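Local coordinates for protein NAD-dependent aldehyde dehydrogenase (Burkholderia multivorans, PDB 5UJU) that probably oxidises aldehydes to carboxylic acids with NAD+ as the electron acceptor, as other aldehyde dehydrogenases do, at residues T207-G212 with T234-P239; I249-A254 with V268-T273; V203-G208 with I290-F295. One frame throughout, in Å; residues are numbered along the deposited sequence. Where two conformers were deposited one is given.

In the fold
All three contacts belong to one sheet of the aldehyde dehydrogenase fold. Strand 191-211 lies between strands 234-238 and 290-296, pairing with the first in contact 1 and the second in contact 3, so T207 and G208 serve both. Contact 2 sets helix 245-260 against strand 268-270, which borders strand 234-238 on its other side; V237 N to T269 O, 2.9 Å, is a probable hydrogen bond of that seam. Contacts 1 and 2 are buried, contact 3 only partly so, at the end of the sheet that reaches the second subunit. Backbone hydrogen bonds dominate contact 1, contact 2 is purely apolar, and contact 3 mixes a single backbone bond with aliphatic packing.

Contact 1 of 3, residues T207-G212 with T234-P239; sequences TGLVLG and TVIVKP
V210 and V235 meet within a parallel strand pair of a beta-alpha-beta unit, whose helix 217-230 packs against both through L225. The touching branches are V210 CG2 and V235 CG1, 3.7 Å apart. V235 CG1 lies anti to its own backbone N (chi1 -172°), which sends it forward along the strand, toward V210, while CG2 points back. Five backbone bonds join the strands, with V210 central: its N-H goes to I236 O, and V210 O accepts K238 N at 2.7 Å.

T207, L209, L211, T234, I236 and K238 point to the other face. At one end the T207 and T234 hydroxyls, OG1 to OG1, lie 2.8 Å apart; T234 OG1 also bonds to the side chain of Q108. At the other end K238 bends at chi2 and chi3 (-66° and -67°), arching its chain past one methyl of L211: L211 CD2 lies 3.8 Å from K238 CB and 3.9 Å from K238 CE. The same folding returns the ammonium to the strand ends, where D277 forms its salt bridge. K238 NZ also reaches P239 O at 3.0 Å, from above the carbonyl plane, and a water links K238 NZ to G212 O.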
ATOM      1  N   THR A 207       0.527 -16.419   2.260  1.00 27.87           N
ATOM      2  CA  THR A 207       1.513 -16.654   3.302  1.00 28.22           C
ATOM      3  C   THR A 207       2.447 -15.457   3.411  1.00 28.87           C
ATOM      4  O   THR A 207       3.058 -15.039   2.420  1.00 25.29           O
ATOM      5  CB  THR A 207       2.298 -17.933   3.025  1.00 27.62           C
ATOM      6  OG1 THR A 207       1.399 -19.046   3.078  1.00 26.83           O
ATOM      7  CG2 THR A 207       3.394 -18.136   4.067  1.00 25.18           C
ATOM      8  N   GLY A 208       2.570 -14.927   4.618  1.00 30.50           N
ATOM      9  CA  GLY A 208       3.497 -13.850   4.900  1.00 23.86           C
ATOM     10  C   GLY A 208       4.770 -14.404   5.511  1.00 29.05           C
ATOM     11  O   GLY A 208       4.773 -15.489   6.104  1.00 30.10           O
ATOM     12  N   LEU A 209       5.864 -13.666   5.317  1.00 22.14           N
ATOM     13  CA  LEU A 209       7.174 -14.012   5.847  1.00 21.53           C
ATOM     14  C   LEU A 209       7.620 -12.899   6.792  1.00 26.50           C
ATOM     15  O   LEU A 209       7.544 -11.715   6.441  1.00 29.05           O
ATOM     16  CB  LEU A 209       8.175 -14.219   4.698  1.00 22.74           C
ATOM     17  CG  LEU A 209       9.659 -14.374   5.038  1.00 27.66           C
ATOM     18  CD1 LEU A 209       9.885 -15.667   5.818  1.00 29.06           C
ATOM     19  CD2 LEU A 209      10.578 -14.309   3.776  1.00 24.93           C
ATOM     20  N   VAL A 210       8.042 -13.271   8.000  1.00 28.40           N
ATOM     21  CA  VAL A 210       8.569 -12.320   8.979  1.00 29.04           C
ATOM     22  C   VAL A 210      10.052 -12.615   9.152  1.00 30.16           C
ATOM     23  O   VAL A 210      10.425 -13.708   9.596  1.00 25.74           O
ATOM     24  CB  VAL A 210       7.820 -12.379  10.319  1.00 28.82           C
ATOM     25  CG1 VAL A 210       8.491 -11.459  11.341  1.00 30.69           C
ATOM     26  CG2 VAL A 210       6.370 -11.948  10.132  1.00 29.68           C
ATOM     27  N   LEU A 211      10.891 -11.648   8.780  1.00 22.65           N
ATOM     28  CA  LEU A 211      12.345 -11.784   8.824  1.00 25.65           C
ATOM     29  C   LEU A 211      12.851 -11.004  10.026  1.00 30.20           C
ATOM     30  O   LEU A 211      12.779  -9.766  10.051  1.00 30.50           O
ATOM     31  CB  LEU A 211      12.992 -11.285   7.530  1.00 30.23           C
ATOM     32  CG  LEU A 211      12.618 -12.072   6.272  1.00 31.62           C
ATOM     33  CD1 LEU A 211      13.209 -11.451   5.014  1.00 30.45           C
ATOM     34  CD2 LEU A 211      13.131 -13.504   6.432  1.00 31.35           C
ATOM     35  N   GLY A 212      13.363 -11.734  11.016  1.00 26.72           N
ATOM     36  CA  GLY A 212      13.573 -11.161  12.323  1.00 30.11           C
ATOM     37  C   GLY A 212      14.878 -10.401  12.434  1.00 30.18           C
ATOM     38  O   GLY A 212      15.786 -10.537  11.602  1.00 28.56           O
ATOM     39  N   THR A 234      -1.473 -16.604   6.617  1.00 18.11           N
ATOM     40  CA  THR A 234      -0.594 -17.489   7.367  1.00 21.89           C
ATOM     41  C   THR A 234       0.805 -16.866   7.393  1.00 27.07           C
ATOM     42  O   THR A 234       1.134 -16.021   6.562  1.00 25.50           O
ATOM     43  CB  THR A 234      -0.552 -18.886   6.740  1.00 25.89           C
ATOM     44  OG1 THR A 234      -0.241 -18.772   5.347  1.00 25.29           O
ATOM     45  CG2 THR A 234      -1.911 -19.623   6.905  1.00 26.27           C
ATOM     46  N   VAL A 235       1.625 -17.274   8.368  1.00 24.55           N
ATOM     47  CA  VAL A 235       2.903 -16.605   8.625  1.00 28.44           C
ATOM     48  C   VAL A 235       4.006 -17.631   8.855  1.00 31.68           C
ATOM     49  O   VAL A 235       3.848 -18.547   9.666  1.00 24.63           O
ATOM     50  CB  VAL A 235       2.811 -15.665   9.844  1.00 25.55           C
ATOM     51  CG1 VAL A 235       4.071 -14.839   9.970  1.00 19.54           C
ATOM     52  CG2 VAL A 235       1.591 -14.763   9.737  1.00 19.34           C
ATOM     53  N   ILE A 236       5.142 -17.443   8.190  1.00 21.04           N
ATOM     54  CA  ILE A 236       6.385 -18.141   8.512  1.00 18.60           C
ATOM     55  C   ILE A 236       7.289 -17.123   9.195  1.00 25.91           C
ATOM     56  O   ILE A 236       7.580 -16.060   8.622  1.00 21.38           O
ATOM     57  CB  ILE A 236       7.064 -18.733   7.264  1.00 21.40           C
ATOM     58  CG1 ILE A 236       6.164 -19.791   6.586  1.00 23.91           C
ATOM     59  CG2 ILE A 236       8.420 -19.322   7.619  1.00 20.99           C
ATOM     60  CD1 ILE A 236       6.636 -20.202   5.197  1.00 23.01           C
ATOM     61  N   VAL A 237       7.679 -17.410  10.434  1.00 21.36           N
ATOM     62  CA  VAL A 237       8.529 -16.513  11.214  1.00 25.77           C
ATOM     63  C   VAL A 237       9.957 -17.024  11.124  1.00 28.30           C
ATOM     64  O   VAL A 237      10.252 -18.141  11.569  1.00 27.56           O
ATOM     65  CB  VAL A 237       8.065 -16.421  12.674  1.00 24.04           C
ATOM     66  CG1 VAL A 237       8.972 -15.490  13.464  1.00 27.04           C
ATOM     67  CG2 VAL A 237       6.611 -15.954  12.750  1.00 21.17           C
ATOM     68  N   LYS A 238      10.838 -16.212  10.534  1.00 23.49           N
ATOM     69  CA  LYS A 238      12.254 -16.527  10.365  1.00 25.98           C
ATOM     70  C   LYS A 238      13.069 -15.559  11.209  1.00 28.20           C
ATOM     71  O   LYS A 238      13.420 -14.468  10.734  1.00 23.21           O
ATOM     72  CB  LYS A 238      12.656 -16.422   8.887  1.00 25.58           C
ATOM     73  CG  LYS A 238      13.873 -17.266   8.490  1.00 22.99           C
ATOM     74  CD  LYS A 238      15.182 -16.828   9.136  1.00 21.60           C
ATOM     75  CE  LYS A 238      15.623 -15.442   8.638  1.00 24.07           C
ATOM     76  NZ  LYS A 238      16.915 -15.065   9.301  1.00 28.07           N
ATOM     77  N   PRO A 239      13.397 -15.889  12.454  1.00 27.16           N
ATOM     78  CA  PRO A 239      14.129 -14.926  13.284  1.00 24.43           C
ATOM     79  C   PRO A 239      15.570 -14.771  12.827  1.00 25.51           C
ATOM     80  O   PRO A 239      16.136 -15.598  12.109  1.00 24.97           O
ATOM     81  CB  PRO A 239      14.065 -15.521  14.702  1.00 18.54           C
ATOM     82  CG  PRO A 239      13.035 -16.656  14.627  1.00 26.58           C
ATOM     83  CD  PRO A 239      13.016 -17.105  13.198  1.00 27.55           C
TER
HETATM   84  O   HOH W   1      16.666 -12.329   9.752  0.58 29.46           O

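Contact 2 of 3, residues I249-A254 with V268-T273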
ATOM      1  N   ILE A 249       9.225 -18.718  21.411  1.00 28.44           N
ATOM      2  CA  ILE A 249       8.204 -18.647  22.454  1.00 30.78           C
ATOM      3  C   ILE A 249       6.923 -18.044  21.892  1.00 27.37           C
ATOM      4  O   ILE A 249       5.820 -18.542  22.152  1.00 25.95           O
ATOM      5  CB  ILE A 249       8.721 -17.832  23.657  1.00 30.17           C
ATOM      6  CG1 ILE A 249       9.896 -18.526  24.336  1.00 24.70           C
ATOM      7  CG2 ILE A 249       7.605 -17.559  24.657  1.00 23.65           C
ATOM      8  CD1 ILE A 249      10.617 -17.610  25.324  1.00 26.78           C
ATOM      9  N   THR A 250       7.056 -16.962  21.108  1.00 26.62           N
ATOM     10  CA  THR A 250       5.897 -16.301  20.510  1.00 25.09           C
ATOM     11  C   THR A 250       5.126 -17.250  19.589  1.00 27.51           C
ATOM     12  O   THR A 250       3.892 -17.347  19.654  1.00 25.97           O
ATOM     13  CB  THR A 250       6.349 -15.059  19.732  1.00 23.53           C
ATOM     14  OG1 THR A 250       7.025 -14.135  20.612  1.00 23.85           O
ATOM     15  CG2 THR A 250       5.144 -14.364  19.143  1.00 18.84           C
ATOM     16  N   VAL A 251       5.839 -17.935  18.698  1.00 25.78           N
ATOM     17  CA  VAL A 251       5.185 -18.875  17.796  1.00 24.52           C
ATOM     18  C   VAL A 251       4.486 -19.983  18.581  1.00 26.29           C
ATOM     19  O   VAL A 251       3.351 -20.356  18.267  1.00 27.13           O
ATOM     20  CB  VAL A 251       6.197 -19.444  16.789  1.00 25.30           C
ATOM     21  CG1 VAL A 251       5.563 -20.619  16.040  1.00 22.12           C
ATOM     22  CG2 VAL A 251       6.644 -18.345  15.808  1.00 19.91           C
ATOM     23  N   ARG A 252       5.143 -20.515  19.617  1.00 22.75           N
ATOM     24  CA  ARG A 252       4.531 -21.558  20.443  0.59 30.37           C
ATOM     25  C   ARG A 252       3.185 -21.101  20.999  1.00 30.23           C
ATOM     26  O   ARG A 252       2.187 -21.831  20.941  1.00 28.98           O
ATOM     27  CB  ARG A 252       5.484 -21.943  21.582  0.59 32.14           C
ATOM     28  CG  ARG A 252       4.969 -23.042  22.544  0.59 36.55           C
ATOM     29  CD  ARG A 252       5.717 -23.002  23.903  0.59 38.92           C
ATOM     30  NE  ARG A 252       5.282 -21.901  24.768  0.59 38.93           N
ATOM     31  CZ  ARG A 252       6.061 -21.276  25.653  0.59 34.36           C
ATOM     32  NH1 ARG A 252       7.331 -21.628  25.810  0.59 29.64           N
ATOM     33  NH2 ARG A 252       5.565 -20.291  26.391  0.59 29.48           N
ATOM     34  N   ILE A 253       3.143 -19.890  21.553  1.00 30.13           N
ATOM     35  CA  ILE A 253       1.913 -19.387  22.150  1.00 25.41           C
ATOM     36  C   ILE A 253       0.858 -19.133  21.078  1.00 27.49           C
ATOM     37  O   ILE A 253      -0.325 -19.451  21.267  1.00 30.51           O
ATOM     38  CB  ILE A 253       2.211 -18.131  22.992  1.00 26.32           C
ATOM     39  CG1 ILE A 253       3.061 -18.515  24.212  1.00 28.88           C
ATOM     40  CG2 ILE A 253       0.926 -17.480  23.444  1.00 26.57           C
ATOM     41  CD1 ILE A 253       3.536 -17.309  25.073  1.00 28.10           C
ATOM     42  N   ALA A 254       1.268 -18.590  19.922  1.00 25.30           N
ATOM     43  CA  ALA A 254       0.334 -18.405  18.814  1.00 22.83           C
ATOM     44  C   ALA A 254      -0.304 -19.727  18.397  1.00 23.85           C
ATOM     45  O   ALA A 254      -1.518 -19.796  18.179  1.00 24.52           O
ATOM     46  CB  ALA A 254       1.043 -17.787  17.608  1.00 18.90           C
ATOM     47  N   VAL A 268       0.863 -20.551  11.839  1.00 26.76           N
ATOM     48  CA  VAL A 268       2.125 -19.900  12.213  1.00 23.03           C
ATOM     49  C   VAL A 268       3.195 -20.964  12.430  1.00 27.83           C
ATOM     50  O   VAL A 268       3.013 -21.873  13.252  1.00 24.53           O
ATOM     51  CB  VAL A 268       1.975 -19.034  13.474  1.00 23.68           C
ATOM     52  CG1 VAL A 268       3.324 -18.429  13.863  1.00 27.60           C
ATOM     53  CG2 VAL A 268       0.941 -17.948  13.242  1.00 22.72           C
ATOM     54  N   THR A 269       4.320 -20.842  11.713  1.00 20.67           N
ATOM     55  CA  THR A 269       5.443 -21.763  11.860  1.00 22.90           C
ATOM     56  C   THR A 269       6.734 -20.989  12.105  1.00 30.13           C
ATOM     57  O   THR A 269       6.817 -19.778  11.870  1.00 22.94           O
ATOM     58  CB  THR A 269       5.621 -22.670  10.631  1.00 24.25           C
ATOM     59  OG1 THR A 269       5.704 -21.874   9.445  1.00 21.72           O
ATOM     60  CG2 THR A 269       4.442 -23.650  10.509  1.00 22.06           C
ATOM     61  N   LEU A 270       7.750 -21.707  12.574  1.00 26.21           N
ATOM     62  CA  LEU A 270       9.030 -21.116  12.950  1.00 27.29           C
ATOM     63  C   LEU A 270      10.127 -21.733  12.098  1.00 28.90           C
ATOM     64  O   LEU A 270      10.342 -22.947  12.147  1.00 22.06           O
ATOM     65  CB  LEU A 270       9.329 -21.358  14.432  1.00 28.82           C
ATOM     66  CG  LEU A 270      10.668 -20.767  14.869  1.00 27.26           C
ATOM     67  CD1 LEU A 270      10.490 -19.273  15.191  1.00 24.02           C
ATOM     68  CD2 LEU A 270      11.284 -21.542  16.048  1.00 27.95           C
ATOM     69  N   LEU A 271      10.832 -20.906  11.340  1.00 27.11           N
ATOM     70  CA  LEU A 271      11.945 -21.370  10.521  1.00 22.50           C
ATOM     71  C   LEU A 271      13.233 -20.897  11.207  1.00 26.69           C
ATOM     72  O   LEU A 271      13.751 -19.814  10.916  1.00 24.00           O
ATOM     73  CB  LEU A 271      11.823 -20.846   9.080  1.00 25.25           C
ATOM     74  CG  LEU A 271      12.955 -21.237   8.106  1.00 32.32           C
ATOM     75  CD1 LEU A 271      12.995 -22.727   7.949  1.00 31.74           C
ATOM     76  CD2 LEU A 271      12.811 -20.571   6.742  1.00 28.52           C
ATOM     77  N   ALA A 272      13.736 -21.707  12.133  1.00 23.82           N
ATOM     78  CA  ALA A 272      15.001 -21.409  12.788  1.00 26.42           C
ATOM     79  C   ALA A 272      16.141 -21.774  11.856  1.00 30.24           C
ATOM     80  O   ALA A 272      16.044 -22.739  11.091  1.00 27.05           O
ATOM     81  CB  ALA A 272      15.128 -22.179  14.098  1.00 28.17           C
ATOM     82  N   THR A 273      17.219 -20.990  11.904  1.00 24.91           N
ATOM     83  CA  THR A 273      18.348 -21.200  11.011  1.00 27.43           C
ATOM     84  C   THR A 273      19.660 -21.032  11.768  1.00 30.48           C
ATOM     85  O   THR A 273      19.713 -20.501  12.886  1.00 30.55           O
ATOM     86  CB  THR A 273      18.312 -20.230   9.816  1.00 29.01           C
ATOM     87  OG1 THR A 273      18.389 -18.878  10.291  1.00 31.71           O
ATOM     88  CG2 THR A 273      17.026 -20.382   9.036  1.00 24.97           C
TER
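V251 of helix 245-260 sets both of its methyls against strand 268-270, the helix-on-sheet packing of a beta-alpha-beta unit in which this helix connects strand 234-238 to strand 268-270. The two short segments run nearly opposite ways, at 150°, with their axes 8.1 Å apart at the closest, and no hydrogen bond passes between them.

The tight part is centred on V251. V268 CG1 sits 3.8 Å from V251 CG1 and equally close to V251 CG2, so a single methyl of the strand rests against the fork of the helix valine. V268 CG1 is anti to its own backbone N (chi1 177°), the branch that faces V251, while V268 CG2 is left to face A254. On the far side of the fork, V251 CG2 meets L270 CD1 at 4.0 Å. T269, between these two strand residues, points its side chain away from the helix and offers V251 only backbone, T269 C lying 4.1 Å from V251 CG1. V251 also touches V237 of the adjoining strand, so its packing spans two adjacent strands.

The contact is looser one helical turn on, where A254 has just CB to present. On the outer side of the helix the CB of R252 points away from the strand; this residue is partly exposed, whereas V251 and A254 are buried. I249 and I253 pack against neighbouring helices instead. A254 comes no nearer to the strand than 4.4 Å, from A254 CB to V268 CG2.

Contact 3 of 3, residues V203-G208 with I290-F295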
ATOM      1  N   VAL A 203     -10.480 -11.548   1.475  1.00 26.78           N
ATOM      2  CA  VAL A 203      -9.552 -12.610   1.113  1.00 30.51           C
ATOM      3  C   VAL A 203      -8.138 -12.206   1.525  1.00 34.13           C
ATOM      4  O   VAL A 203      -7.647 -11.153   1.103  1.00 32.57           O
ATOM      5  CB  VAL A 203      -9.617 -12.919  -0.392  1.00 35.25           C
ATOM      6  CG1 VAL A 203      -8.649 -14.036  -0.753  1.00 38.39           C
ATOM      7  CG2 VAL A 203     -11.054 -13.320  -0.786  1.00 38.98           C
ATOM      8  N   PRO A 204      -7.465 -12.979   2.375  1.00 29.17           N
ATOM      9  CA  PRO A 204      -6.056 -12.707   2.674  1.00 30.48           C
ATOM     10  C   PRO A 204      -5.205 -12.868   1.429  1.00 30.88           C
ATOM     11  O   PRO A 204      -5.609 -13.497   0.453  1.00 28.91           O
ATOM     12  CB  PRO A 204      -5.698 -13.772   3.716  1.00 31.93           C
ATOM     13  CG  PRO A 204      -7.014 -14.264   4.214  1.00 39.39           C
ATOM     14  CD  PRO A 204      -7.957 -14.165   3.085  1.00 32.39           C
ATOM     15  N   ARG A 205      -4.010 -12.259   1.466  1.00 24.35           N
ATOM     16  CA  ARG A 205      -3.070 -12.432   0.362  1.00 24.01           C
ATOM     17  C   ARG A 205      -2.548 -13.867   0.281  1.00 25.50           C
ATOM     18  O   ARG A 205      -2.403 -14.422  -0.812  1.00 27.08           O
ATOM     19  CB  ARG A 205      -1.915 -11.440   0.509  1.00 24.14           C
ATOM     20  CG  ARG A 205      -2.344 -10.014   0.233  1.00 23.88           C
ATOM     21  CD  ARG A 205      -2.616  -9.806  -1.245  1.00 31.40           C
ATOM     22  NE  ARG A 205      -2.647  -8.383  -1.558  1.00 38.49           N
ATOM     23  CZ  ARG A 205      -2.477  -7.873  -2.771  1.00 42.59           C
ATOM     24  NH1 ARG A 205      -2.268  -8.678  -3.811  1.00 39.77           N
ATOM     25  NH2 ARG A 205      -2.499  -6.549  -2.932  1.00 41.51           N
ATOM     26  N   GLY A 206      -2.233 -14.476   1.419  1.00 23.65           N
ATOM     27  CA  GLY A 206      -1.647 -15.799   1.390  1.00 25.37           C
ATOM     28  C   GLY A 206      -0.711 -16.036   2.551  1.00 28.66           C
ATOM     29  O   GLY A 206      -1.104 -15.884   3.712  1.00 28.99           O
ATOM     30  N   THR A 207       0.527 -16.419   2.260  1.00 27.87           N
ATOM     31  CA  THR A 207       1.513 -16.654   3.302  1.00 28.22           C
ATOM     32  C   THR A 207       2.447 -15.457   3.411  1.00 28.87           C
ATOM     33  O   THR A 207       3.058 -15.039   2.420  1.00 25.29           O
ATOM     34  CB  THR A 207       2.298 -17.933   3.025  1.00 27.62           C
ATOM     35  OG1 THR A 207       1.399 -19.046   3.078  1.00 26.83           O
ATOM     36  CG2 THR A 207       3.394 -18.136   4.067  1.00 25.18           C
ATOM     37  N   GLY A 208       2.570 -14.927   4.618  1.00 30.50           N
ATOM     38  CA  GLY A 208       3.497 -13.850   4.900  1.00 23.86           C
ATOM     39  C   GLY A 208       4.770 -14.404   5.511  1.00 29.05           C
ATOM     40  O   GLY A 208       4.773 -15.489   6.104  1.00 30.10           O
ATOM     41  N   ILE A 290       5.012 -16.845  -1.194  1.00 26.70           N
ATOM     42  CA  ILE A 290       5.254 -15.791  -0.217  1.00 20.17           C
ATOM     43  C   ILE A 290       4.695 -14.494  -0.804  1.00 24.10           C
ATOM     44  O   ILE A 290       5.209 -13.976  -1.799  1.00 24.60           O
ATOM     45  CB  ILE A 290       6.747 -15.678   0.112  1.00 29.12           C
ATOM     46  CG1 ILE A 290       7.237 -17.003   0.706  1.00 23.62           C
ATOM     47  CG2 ILE A 290       7.028 -14.491   1.063  1.00 25.73           C
ATOM     48  CD1 ILE A 290       6.553 -17.356   2.025  1.00 22.04           C
ATOM     49  N   LYS A 291       3.613 -13.989  -0.212  1.00 22.19           N
ATOM     50  CA  LYS A 291       2.914 -12.826  -0.741  1.00 24.32           C
ATOM     51  C   LYS A 291       3.170 -11.557   0.050  1.00 29.87           C
ATOM     52  O   LYS A 291       2.891 -10.463  -0.457  1.00 28.18           O
ATOM     53  CB  LYS A 291       1.397 -13.075  -0.765  1.00 23.12           C
ATOM     54  CG  LYS A 291       0.984 -14.259  -1.623  1.00 27.84           C
ATOM     55  CD  LYS A 291       1.349 -13.993  -3.057  1.00 34.53           C
ATOM     56  CE  LYS A 291       0.694 -15.015  -3.960  1.00 44.48           C
ATOM     57  NZ  LYS A 291       1.226 -14.886  -5.335  1.00 56.93           N
ATOM     58  N   LEU A 292       3.654 -11.682   1.279  1.00 25.18           N
ATOM     59  CA  LEU A 292       3.956 -10.550   2.143  1.00 28.22           C
ATOM     60  C   LEU A 292       5.309 -10.813   2.791  1.00 30.06           C
ATOM     61  O   LEU A 292       5.611 -11.955   3.151  1.00 25.51           O
ATOM     62  CB  LEU A 292       2.875 -10.361   3.221  1.00 22.10           C
ATOM     63  CG  LEU A 292       1.392 -10.325   2.802  1.00 33.38           C
ATOM     64  CD1 LEU A 292       0.447 -10.255   3.968  1.00 28.74           C
ATOM     65  CD2 LEU A 292       1.140  -9.137   1.918  1.00 49.37           C
ATOM     66  N   ILE A 293       6.128  -9.772   2.924  1.00 22.63           N
ATOM     67  CA  ILE A 293       7.409  -9.882   3.627  1.00 22.23           C
ATOM     68  C   ILE A 293       7.559  -8.669   4.531  1.00 25.46           C
ATOM     69  O   ILE A 293       7.428  -7.532   4.061  1.00 24.33           O
ATOM     70  CB  ILE A 293       8.604  -9.959   2.655  1.00 23.75           C
ATOM     71  CG1 ILE A 293       8.477 -11.155   1.703  1.00 24.40           C
ATOM     72  CG2 ILE A 293       9.951  -9.979   3.441  1.00 20.99           C
ATOM     73  CD1 ILE A 293       9.576 -11.210   0.632  1.00 26.65           C
ATOM     74  N   ASP A 294       7.833  -8.903   5.817  1.00 25.20           N
ATOM     75  CA  ASP A 294       8.177  -7.845   6.768  1.00 30.17           C
ATOM     76  C   ASP A 294       9.605  -8.064   7.248  1.00 31.41           C
ATOM     77  O   ASP A 294       9.915  -9.113   7.824  1.00 26.76           O
ATOM     78  CB  ASP A 294       7.207  -7.814   7.960  1.00 25.22           C
ATOM     79  CG  ASP A 294       5.828  -7.268   7.582  1.00 26.43           C
ATOM     80  OD1 ASP A 294       5.566  -6.055   7.754  1.00 25.65           O
ATOM     81  OD2 ASP A 294       5.005  -8.043   7.068  1.00 28.27           O
ATOM     82  N   PHE A 295      10.469  -7.072   7.018  1.00 23.39           N
ATOM     83  CA  PHE A 295      11.901  -7.226   7.233  1.00 22.75           C
ATOM     84  C   PHE A 295      12.453  -6.090   8.080  1.00 30.60           C
ATOM     85  O   PHE A 295      12.134  -4.917   7.844  1.00 32.94           O
ATOM     86  CB  PHE A 295      12.632  -7.280   5.888  1.00 23.92           C
ATOM     87  CG  PHE A 295      14.132  -7.076   5.986  1.00 29.36           C
ATOM     88  CD1 PHE A 295      14.684  -5.802   5.915  1.00 32.64           C
ATOM     89  CD2 PHE A 295      14.985  -8.160   6.120  1.00 31.53           C
ATOM     90  CE1 PHE A 295      16.063  -5.616   5.983  1.00 32.10           C
ATOM     91  CE2 PHE A 295      16.364  -7.985   6.187  1.00 33.40           C
ATOM     92  CZ  PHE A 295      16.905  -6.709   6.116  1.00 27.78           C
TER
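R205 crosses the L292 side chain at about a right angle, its aliphatic base packed on strand 290-296 and its charged end leading away. R205 CB lies 3.9 Å from K291 CB and 4.1 Å from L292 CD2. Next along the chain, R205 CG lies 4.0 Å from L292 CD2. The chain then bends at chi2 (-71°), so that CD leaves L292 and the rest of the chain leads away from the strand. The guanidinium meets partners beyond it: NH2 bonds to N552 OD1, and NH1 bonds to the carbonyl of G535 in the second subunit. One side chain thus spans from the sheet to the dimer interface.

K291 also packs along the R205 backbone, with K291 CG 3.5 Å from R205 O. Its amine turns back to bond with P288 O of its own chain. The residue between R205 and the strand pair is G206, whose conformation (phi 149°) would drive a CB into R205 O and so calls for glycine; it lets the chain swing from R205 into line with strand 290-296.

Beyond the turn, T207 O accepts K291 N at 2.9 Å in a nearly straight bond. On the apolar branch of T207, CG2 rests 3.8 Å from I290 CD1. G208 CA lies 3.3 Å from L292 O, a CA-H...O contact. T207 pairs with I290 but G208 pairs with L292, so K291 is the additional residue. This one-residue shift in register defines a beta bulge, here at the start of a parallel strand pair in the aldehyde dehydrogenase fold.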